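Local coordinates for glucuronan lyase A (Trichoderma reesei, PDB 2ZZJ), which is a calcium-binding beta-jelly roll protein of polysaccharide lyase family 20 that probably cleaves beta-1,4-glucuronan chains internally, at residues Y123-Y128 against G134-T139. Residues are numbered along the deposited sequence; the frame is centred on the assembly and turned at random.
Sequences YVNGHY and GRNIVT
Asn125 and Asn136 exchange two backbone hydrogen bonds, Asn136 N to Asn125 O at 2.6 Å and Asn125 N to Asn136 O at 2.9 Å, in an antiparallel beta hairpin of the jelly roll; strand 135-145 is the last strand of its sheet, and 118-126 joins it to strand 106-115. Tyr123 and Val138 form the next hydrogen-bonded pair. At the loop end, Gly134 O accepts from both His127 N (2.9 Å) and Tyr128 N (3.1 Å), the latter from above the carbonyl plane; both bonds lie beyond the last strand pair, Gly126 with Arg135. On the face carrying Val124 and Ile137, the Arg135 guanidinium stacks on the Tyr128 ring in a cation-pi contact, planes 30° apart and Arg135 CZ 4.2 Å from the Tyr128 ring centroid. The extended Arg135 chain runs alongside the ring, and Ile137 CD1 covers the opposite guanidinium face, leaving the group sandwiched. Val124 lies beside Ile137. On the other side, with CG between its backbone N and carbonyl carbon (chi1 52°), the Tyr123 ring comes over toward strand 135-145; the Tyr123 OH is hydrogen-bonded to Glu180 OE1. Asn125 ND2 sits at the ring's edge and donates to Ala184 O. Val138 CB makes a CH-pi contact over the ring face, 3.8 Å from the Tyr123 centroid, with Val138 CG1 near Tyr123 OH and CG2 near CE1.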
loop_
_atom_site.group_PDB
_atom_site.type_symbol
_atom_site.label_atom_id
_atom_site.label_comp_id
_atom_site.label_asym_id
_atom_site.label_seq_id
_atom_site.Cartn_x
_atom_site.Cartn_y
_atom_site.Cartn_z
ATOM N N TYR A 123 -6.076 3.835 -8.760
ATOM C CA TYR A 123 -5.582 5.185 -8.649
ATOM C C TYR A 123 -6.809 6.088 -8.598
ATOM O O TYR A 123 -7.927 5.649 -8.938
ATOM C CB TYR A 123 -4.661 5.560 -9.813
ATOM C CG TYR A 123 -5.225 5.308 -11.206
ATOM C CD1 TYR A 123 -5.955 6.300 -11.895
ATOM C CD2 TYR A 123 -5.027 4.103 -11.838
ATOM C CE1 TYR A 123 -6.476 6.063 -13.195
ATOM C CE2 TYR A 123 -5.537 3.853 -13.123
ATOM C CZ TYR A 123 -6.267 4.846 -13.802
ATOM O OH TYR A 123 -6.768 4.568 -15.089
ATOM N N VAL A 124 -6.585 7.324 -8.162
ATOM C CA VAL A 124 -7.631 8.327 -7.986
ATOM C C VAL A 124 -7.284 9.553 -8.812
ATOM O O VAL A 124 -6.132 9.983 -8.850
ATOM C CB VAL A 124 -7.769 8.691 -6.485
ATOM C CG1 VAL A 124 -8.824 9.733 -6.252
ATOM C CG2 VAL A 124 -8.144 7.442 -5.690
ATOM N N ASN A 125 -8.280 10.125 -9.488
ATOM C CA ASN A 125 -8.072 11.404 -10.158
ATOM C C ASN A 125 -9.327 12.266 -10.019
ATOM O O ASN A 125 -10.391 11.787 -9.606
ATOM C CB ASN A 125 -7.679 11.209 -11.631
ATOM C CG ASN A 125 -8.713 10.431 -12.402
ATOM O OD1 ASN A 125 -9.915 10.651 -12.232
ATOM N ND2 ASN A 125 -8.266 9.523 -13.268
ATOM N N GLY A 126 -9.189 13.536 -10.371
ATOM C CA GLY A 126 -10.221 14.509 -10.087
ATOM C C GLY A 126 -9.635 15.586 -9.206
ATOM O O GLY A 126 -8.437 15.833 -9.245
ATOM N N HIS A 127 -10.497 16.222 -8.420
ATOM C CA HIS A 127 -10.205 17.485 -7.706
ATOM C C HIS A 127 -10.384 17.337 -6.177
ATOM O O HIS A 127 -9.575 17.838 -5.391
ATOM C CB HIS A 127 -11.081 18.650 -8.248
ATOM C CG HIS A 127 -10.743 19.985 -7.652
ATOM N ND1 HIS A 127 -9.529 20.610 -7.853
ATOM C CD2 HIS A 127 -11.456 20.809 -6.845
ATOM C CE1 HIS A 127 -9.509 21.761 -7.205
ATOM N NE2 HIS A 127 -10.662 21.900 -6.575
ATOM N N TYR A 128 -11.439 16.655 -5.759
ATOM C CA TYR A 128 -11.679 16.392 -4.330
ATOM C C TYR A 128 -11.334 17.576 -3.424
ATOM O O TYR A 128 -10.677 17.424 -2.381
ATOM C CB TYR A 128 -10.896 15.155 -3.878
ATOM C CG TYR A 128 -11.471 14.421 -2.680
ATOM C CD1 TYR A 128 -12.737 13.834 -2.738
ATOM C CD2 TYR A 128 -10.738 14.275 -1.495
ATOM C CE1 TYR A 128 -13.262 13.126 -1.644
ATOM C CE2 TYR A 128 -11.251 13.559 -0.403
ATOM C CZ TYR A 128 -12.520 12.995 -0.489
ATOM O OH TYR A 128 -13.047 12.286 0.575
ATOM N N GLY A 134 -15.739 16.459 -6.720
ATOM C CA GLY A 134 -15.655 15.509 -7.825
ATOM C C GLY A 134 -14.294 14.839 -7.865
ATOM O O GLY A 134 -13.262 15.510 -7.981
ATOM N N ARG A 135 -14.314 13.518 -7.698
ATOM C CA ARG A 135 -13.131 12.657 -7.854
ATOM C C ARG A 135 -13.575 11.300 -8.397
ATOM O O ARG A 135 -14.719 10.895 -8.202
ATOM C CB ARG A 135 -12.392 12.491 -6.521
ATOM C CG ARG A 135 -12.956 11.415 -5.622
ATOM C CD ARG A 135 -11.984 11.063 -4.503
ATOM N NE ARG A 135 -12.663 10.305 -3.457
ATOM C CZ ARG A 135 -12.043 9.573 -2.534
ATOM N NH1 ARG A 135 -10.714 9.492 -2.525
ATOM N NH2 ARG A 135 -12.749 8.912 -1.621
ATOM N N ASN A 136 -12.667 10.614 -9.085
ATOM C CA ASN A 136 -12.940 9.335 -9.705
ATOM C C ASN A 136 -11.927 8.324 -9.178
ATOM O O ASN A 136 -10.747 8.642 -9.058
ATOM C CB ASN A 136 -12.853 9.470 -11.242
ATOM C CG ASN A 136 -13.401 8.251 -11.989
ATOM O OD1 ASN A 136 -12.894 7.893 -13.058
ATOM N ND2 ASN A 136 -14.430 7.608 -11.437
ATOM N N ILE A 137 -12.399 7.130 -8.840
ATOM C CA ILE A 137 -11.556 6.027 -8.368
ATOM C C ILE A 137 -11.555 4.944 -9.436
ATOM O O ILE A 137 -12.604 4.365 -9.741
ATOM C CB ILE A 137 -12.055 5.463 -7.018
ATOM C CG1 ILE A 137 -12.103 6.573 -5.955
ATOM C CG2 ILE A 137 -11.169 4.299 -6.544
ATOM C CD1 ILE A 137 -12.790 6.177 -4.614
ATOM N N VAL A 138 -10.390 4.678 -10.023
ATOM C CA VAL A 138 -10.277 3.606 -11.023
ATOM C C VAL A 138 -9.669 2.372 -10.353
ATOM O O VAL A 138 -8.490 2.385 -10.005
ATOM C CB VAL A 138 -9.407 4.024 -12.213
ATOM C CG1 VAL A 138 -9.236 2.871 -13.180
ATOM C CG2 VAL A 138 -10.014 5.264 -12.934
ATOM N N THR A 139 -10.474 1.328 -10.178
ATOM C CA THR A 139 -10.015 0.087 -9.566
ATOM C C THR A 139 -9.544 -0.869 -10.635
ATOM O O THR A 139 -10.203 -1.030 -11.670
ATOM C CB THR A 139 -11.126 -0.542 -8.710
ATOM O OG1 THR A 139 -11.413 0.350 -7.631
ATOM C CG2 THR A 139 -10.700 -1.888 -8.124
#